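Local coordinates for hypothetical conserved protein TTC0263 (Thermus thermophilus, PDB 2PL2), which is of unknown function but belongs to the tetratricopeptide repeat proteins, all-helical scaffolds that as a family commonly mediate protein-protein interactions, at residues 5-8 / 9-12; 23-26 / 27-31. All coordinates share one frame; numbering follows the deposited sequence.

Contact 1 of 2, residues 5-8 / 9-12; sequences EQNP and LRLG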
ATOM      1  N   GLU A   5      18.822  12.593  18.716  1.00 54.57           N
ATOM      2  CA  GLU A   5      17.579  12.193  18.067  1.00 53.72           C
ATOM      3  C   GLU A   5      17.372  13.024  16.807  1.00 53.07           C
ATOM      4  O   GLU A   5      16.508  12.723  15.990  1.00 53.33           O
ATOM      5  CB  GLU A   5      16.382  12.410  18.993  1.00 53.33           C
ATOM      6  CG  GLU A   5      15.050  12.105  18.315  1.00 54.47           C
ATOM      7  CD  GLU A   5      13.906  12.933  18.856  1.00 54.93           C
ATOM      8  OE1 GLU A   5      14.071  14.165  18.965  1.00 54.85           O
ATOM      9  OE2 GLU A   5      12.841  12.362  19.152  1.00 53.10           O
ATOM     10  N   GLN A   6      18.171  14.076  16.659  1.00 52.10           N
ATOM     11  CA  GLN A   6      18.057  14.966  15.508  1.00 53.21           C
ATOM     12  C   GLN A   6      18.344  14.271  14.175  1.00 50.53           C
ATOM     13  O   GLN A   6      17.481  14.228  13.297  1.00 49.54           O
ATOM     14  CB  GLN A   6      18.999  16.161  15.668  1.00 56.52           C
ATOM     15  CG  GLN A   6      18.740  17.293  14.674  1.00 60.69           C
ATOM     16  CD  GLN A   6      19.820  18.362  14.695  1.00 63.08           C
ATOM     17  OE1 GLN A   6      20.173  18.888  15.756  1.00 64.35           O
ATOM     18  NE2 GLN A   6      20.349  18.694  13.519  1.00 63.52           N
ATOM     19  N   ASN A   7      19.550  13.727  14.034  1.00 47.45           N
ATOM     20  CA  ASN A   7      19.938  13.054  12.806  1.00 46.74           C
ATOM     21  C   ASN A   7      19.006  11.916  12.402  1.00 45.33           C
ATOM     22  O   ASN A   7      18.451  11.926  11.305  1.00 46.21           O
ATOM     23  CB  ASN A   7      21.378  12.538  12.907  1.00 48.14           C
ATOM     24  CG  ASN A   7      22.395  13.663  13.064  1.00 49.63           C
ATOM     25  OD1 ASN A   7      22.297  14.711  12.411  1.00 49.80           O
ATOM     26  ND2 ASN A   7      23.397  13.440  13.923  1.00 51.64           N
ATOM     27  N   PRO A   8      18.817  10.919  13.277  1.00 43.13           N
ATOM     28  CA  PRO A   8      17.919   9.835  12.869  1.00 41.17           C
ATOM     29  C   PRO A   8      16.505  10.304  12.521  1.00 38.47           C
ATOM     30  O   PRO A   8      15.905   9.823  11.560  1.00 38.76           O
ATOM     31  CB  PRO A   8      17.962   8.873  14.070  1.00 42.01           C
ATOM     32  CG  PRO A   8      18.326   9.767  15.234  1.00 42.41           C
ATOM     33  CD  PRO A   8      19.371  10.672  14.620  1.00 43.01           C
ATOM     34  N   LEU A   9      15.975  11.245  13.293  1.00 36.17           N
ATOM     35  CA  LEU A   9      14.630  11.753  13.041  1.00 34.92           C
ATOM     36  C   LEU A   9      14.559  12.529  11.727  1.00 34.19           C
ATOM     37  O   LEU A   9      13.617  12.366  10.949  1.00 32.27           O
ATOM     38  CB  LEU A   9      14.172  12.657  14.191  1.00 35.32           C
ATOM     39  CG  LEU A   9      12.800  13.335  14.056  1.00 35.95           C
ATOM     40  CD1 LEU A   9      11.685  12.312  14.103  1.00 33.23           C
ATOM     41  CD2 LEU A   9      12.634  14.341  15.187  1.00 35.03           C
ATOM     42  N   ARG A  10      15.564  13.365  11.480  1.00 34.70           N
ATOM     43  CA  ARG A  10      15.596  14.166  10.262  1.00 37.14           C
ATOM     44  C   ARG A  10      15.743  13.313   9.010  1.00 37.44           C
ATOM     45  O   ARG A  10      15.092  13.574   7.997  1.00 37.29           O
ATOM     46  CB  ARG A  10      16.725  15.207  10.312  1.00 38.22           C
ATOM     47  CG  ARG A  10      16.738  16.124   9.081  1.00 41.32           C
ATOM     48  CD  ARG A  10      17.445  17.473   9.306  1.00 42.95           C
ATOM     49  NE  ARG A  10      18.870  17.349   9.611  1.00 46.11           N
ATOM     50  CZ  ARG A  10      19.750  16.686   8.861  1.00 47.71           C
ATOM     51  NH1 ARG A  10      19.356  16.072   7.750  1.00 47.51           N
ATOM     52  NH2 ARG A  10      21.029  16.640   9.215  1.00 46.85           N
ATOM     53  N   LEU A  11      16.590  12.291   9.083  1.00 37.44           N
ATOM     54  CA  LEU A  11      16.799  11.413   7.941  1.00 36.74           C
ATOM     55  C   LEU A  11      15.549  10.590   7.700  1.00 35.81           C
ATOM     56  O   LEU A  11      15.192  10.290   6.559  1.00 35.26           O
ATOM     57  CB  LEU A  11      17.996  10.490   8.188  1.00 39.07           C
ATOM     58  CG  LEU A  11      18.383   9.550   7.036  1.00 41.05           C
ATOM     59  CD1 LEU A  11      18.627  10.350   5.754  1.00 40.84           C
ATOM     60  CD2 LEU A  11      19.632   8.765   7.426  1.00 39.24           C
ATOM     61  N   GLY A  12      14.874  10.235   8.782  1.00 33.10           N
ATOM     62  CA  GLY A  12      13.664   9.458   8.641  1.00 30.92           C
ATOM     63  C   GLY A  12      12.607  10.213   7.861  1.00 29.82           C
ATOM     64  O   GLY A  12      11.939   9.638   7.002  1.00 30.74           O
TER
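L9 meets E5, one turn earlier, where the chain enters helix 6-17, and the two side chains run side by side in the same direction. Both place CG anti to the backbone N (chi1 177° for L9, 176° for E5), a shared first torsion that sends the two chains the same way; the L9 CD2 methyl lies 4.0 Å from E5 OE1. Beneath them the backbone is closely knit. L9 N bonds to E5 O at 3.1 Å, R10 N to Q6 O at 2.8 Å, and L11 N to N7 O. P8 has no N-H to give, but P8 O accepts the N-H of G12 (N to O 3.0 Å). The solvent side is looser: Q6, N7 and R10 are exposed, and the N7 amide stands almost perpendicular to the R10 guanidinium (planes 81° apart), with N7 OD1 3.9 Å from R10 NH2, a proximity rather than a bond. E5 OE2 also lies near D38 OD2, a like-charge pair that may raise the proton affinity of one carboxylate. On the inner side, E5 touches A31 and L11 touches L27 of helix 21-32, while L9 reaches E40 and E5 reaches A41 of helix 39-51.

Contact 2 of 2, residues 23-26 / 27-31; sequences AALT and LFERA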
ATOM      1  N   ALA A  23      12.716   1.731   5.515  1.00 29.62           N
ATOM      2  CA  ALA A  23      13.932   2.351   6.039  1.00 30.16           C
ATOM      3  C   ALA A  23      13.535   3.470   6.997  1.00 30.38           C
ATOM      4  O   ALA A  23      14.243   3.754   7.964  1.00 29.62           O
ATOM      5  CB  ALA A  23      14.787   2.919   4.902  1.00 27.72           C
ATOM      6  N   ALA A  24      12.392   4.092   6.718  1.00 30.82           N
ATOM      7  CA  ALA A  24      11.886   5.188   7.538  1.00 32.38           C
ATOM      8  C   ALA A  24      11.558   4.697   8.948  1.00 32.22           C
ATOM      9  O   ALA A  24      11.924   5.331   9.942  1.00 31.19           O
ATOM     10  CB  ALA A  24      10.638   5.796   6.883  1.00 29.37           C
ATOM     11  N   LEU A  25      10.877   3.555   9.015  1.00 32.58           N
ATOM     12  CA  LEU A  25      10.465   2.955  10.279  1.00 33.41           C
ATOM     13  C   LEU A  25      11.616   2.768  11.262  1.00 34.23           C
ATOM     14  O   LEU A  25      11.531   3.205  12.405  1.00 33.48           O
ATOM     15  CB  LEU A  25       9.809   1.601  10.032  1.00 33.45           C
ATOM     16  CG  LEU A  25       9.240   0.972  11.309  1.00 33.99           C
ATOM     17  CD1 LEU A  25       7.869   1.599  11.589  1.00 34.15           C
ATOM     18  CD2 LEU A  25       9.099  -0.524  11.144  1.00 31.13           C
ATOM     19  N   THR A  26      12.689   2.126  10.806  1.00 33.53           N
ATOM     20  CA  THR A  26      13.845   1.868  11.648  1.00 34.84           C
ATOM     21  C   THR A  26      14.493   3.142  12.187  1.00 35.01           C
ATOM     22  O   THR A  26      14.977   3.173  13.324  1.00 36.00           O
ATOM     23  CB  THR A  26      14.904   1.018  10.892  1.00 37.10           C
ATOM     24  OG1 THR A  26      15.505   1.798   9.856  1.00 41.18           O
ATOM     25  CG2 THR A  26      14.257  -0.212  10.271  1.00 35.14           C
ATOM     26  N   LEU A  27      14.502   4.199  11.383  1.00 35.08           N
ATOM     27  CA  LEU A  27      15.089   5.463  11.824  1.00 34.09           C
ATOM     28  C   LEU A  27      14.225   6.111  12.898  1.00 35.03           C
ATOM     29  O   LEU A  27      14.738   6.670  13.858  1.00 33.86           O
ATOM     30  CB  LEU A  27      15.256   6.420  10.645  1.00 34.42           C
ATOM     31  CG  LEU A  27      16.396   6.072   9.681  1.00 34.31           C
ATOM     32  CD1 LEU A  27      16.241   6.889   8.410  1.00 33.38           C
ATOM     33  CD2 LEU A  27      17.740   6.344  10.335  1.00 33.07           C
ATOM     34  N   PHE A  28      12.909   6.033  12.722  1.00 34.73           N
ATOM     35  CA  PHE A  28      11.971   6.604  13.682  1.00 34.98           C
ATOM     36  C   PHE A  28      12.004   5.834  15.005  1.00 36.13           C
ATOM     37  O   PHE A  28      11.644   6.367  16.061  1.00 36.01           O
ATOM     38  CB  PHE A  28      10.543   6.606  13.108  1.00 31.60           C
ATOM     39  CG  PHE A  28      10.365   7.524  11.931  1.00 30.39           C
ATOM     40  CD1 PHE A  28      11.007   8.764  11.895  1.00 28.49           C
ATOM     41  CD2 PHE A  28       9.562   7.157  10.856  1.00 28.32           C
ATOM     42  CE1 PHE A  28      10.853   9.612  10.809  1.00 26.06           C
ATOM     43  CE2 PHE A  28       9.407   8.005   9.772  1.00 25.77           C
ATOM     44  CZ  PHE A  28      10.053   9.231   9.749  1.00 25.33           C
ATOM     45  N   GLU A  29      12.425   4.573  14.940  1.00 36.34           N
ATOM     46  CA  GLU A  29      12.519   3.761  16.135  1.00 35.98           C
ATOM     47  C   GLU A  29      13.758   4.221  16.897  1.00 36.97           C
ATOM     48  O   GLU A  29      13.714   4.401  18.113  1.00 38.02           O
ATOM     49  CB  GLU A  29      12.560   2.279  15.754  1.00 33.73           C
ATOM     50  CG  GLU A  29      11.264   1.863  15.070  1.00 30.12           C
ATOM     51  CD  GLU A  29      11.256   0.448  14.523  1.00 32.08           C
ATOM     52  OE1 GLU A  29      12.293  -0.001  13.981  1.00 32.21           O
ATOM     53  OE2 GLU A  29      10.192  -0.207  14.607  1.00 30.11           O
ATOM     54  N   ARG A  30      14.849   4.462  16.176  1.00 38.21           N
ATOM     55  CA  ARG A  30      16.072   4.945  16.809  1.00 39.16           C
ATOM     56  C   ARG A  30      15.819   6.333  17.408  1.00 38.65           C
ATOM     57  O   ARG A  30      16.477   6.739  18.361  1.00 38.64           O
ATOM     58  CB  ARG A  30      17.202   5.033  15.783  1.00 41.38           C
ATOM     59  CG  ARG A  30      17.794   3.689  15.382  1.00 46.95           C
ATOM     60  CD  ARG A  30      18.704   3.821  14.162  1.00 50.58           C
ATOM     61  NE  ARG A  30      19.663   4.912  14.321  1.00 53.53           N
ATOM     62  CZ  ARG A  30      20.483   5.338  13.362  1.00 54.08           C
ATOM     63  NH1 ARG A  30      20.467   4.760  12.162  1.00 52.99           N
ATOM     64  NH2 ARG A  30      21.310   6.351  13.600  1.00 52.83           N
ATOM     65  N   ALA A  31      14.860   7.047  16.829  1.00 37.73           N
ATOM     66  CA  ALA A  31      14.498   8.385  17.272  1.00 36.26           C
ATOM     67  C   ALA A  31      13.815   8.280  18.618  1.00 35.59           C
ATOM     68  O   ALA A  31      13.970   9.143  19.481  1.00 34.32           O
ATOM     69  CB  ALA A  31      13.560   9.040  16.256  1.00 33.77           C
TER
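From A23 to A31 the backbone is one continuous helix whose i to i+4 bonds vary in quality: F28 N to A24 O is a sound bond of 3.0 Å, while L27 N to A23 O and E29 N to L25 O are weak. A23 O also takes a bond from the hydroxyl of T26, whose OG1 sits between its own backbone N and carbonyl carbon (chi1 70°) and so turns back along the helix to reach that oxygen at 3.0 Å. One carbonyl thus serves both a side chain and a weak backbone donor. T26 O is likewise shared, by R30 N at 3.1 Å and, weakly, by E29 N.

F28 carries the buried side. Its CG lies beside the backbone N (chi1 -66°), which swings the ring back over the preceding turn: A24 O sits over one ring face, 3.1 Å from F28 CD2, and A24 CB touches F28 CE2 at 3.8 Å. Tetratricopeptide repeat folds stack antiparallel helices in series, and here the ring of F28 meets that of W44 with planes about 20° apart, while F28 and A24 both touch T48 of helix 39-51. L27 points to a different neighbour, its side chain on L15 of helix 6-17, with CG near A23 O.

Toward solvent, E29 folds back across L25. Its extended chain brings E29 OE2 to 3.6 Å from L25 CG, so that the carboxylate lies against an aliphatic branch, while E29 OE1 comes 3.4 Å from T26 CA. L25 itself reaches onward to L45, Q49 and L52.

Followed from the N terminus, the two contacts come in series: contact 1 is complete before contact 2 opens in helix 21-32, so neither nests in nor crosses the other. Each joins successive turns of a single stretch of chain and closes no long loop. The short connection between helix 6-17 and helix 21-32 folds them into a hairpin, bringing the contacts to within about 8 Å, centre to centre. There they touch directly: G12 C lies 3.3 Å from F28 CZ, and P8 O lies 3.6 Å from L27 CB. G12 N also comes 3.6 Å from L27 CD1. Helix 39-51 then packs against side chains from both contacts.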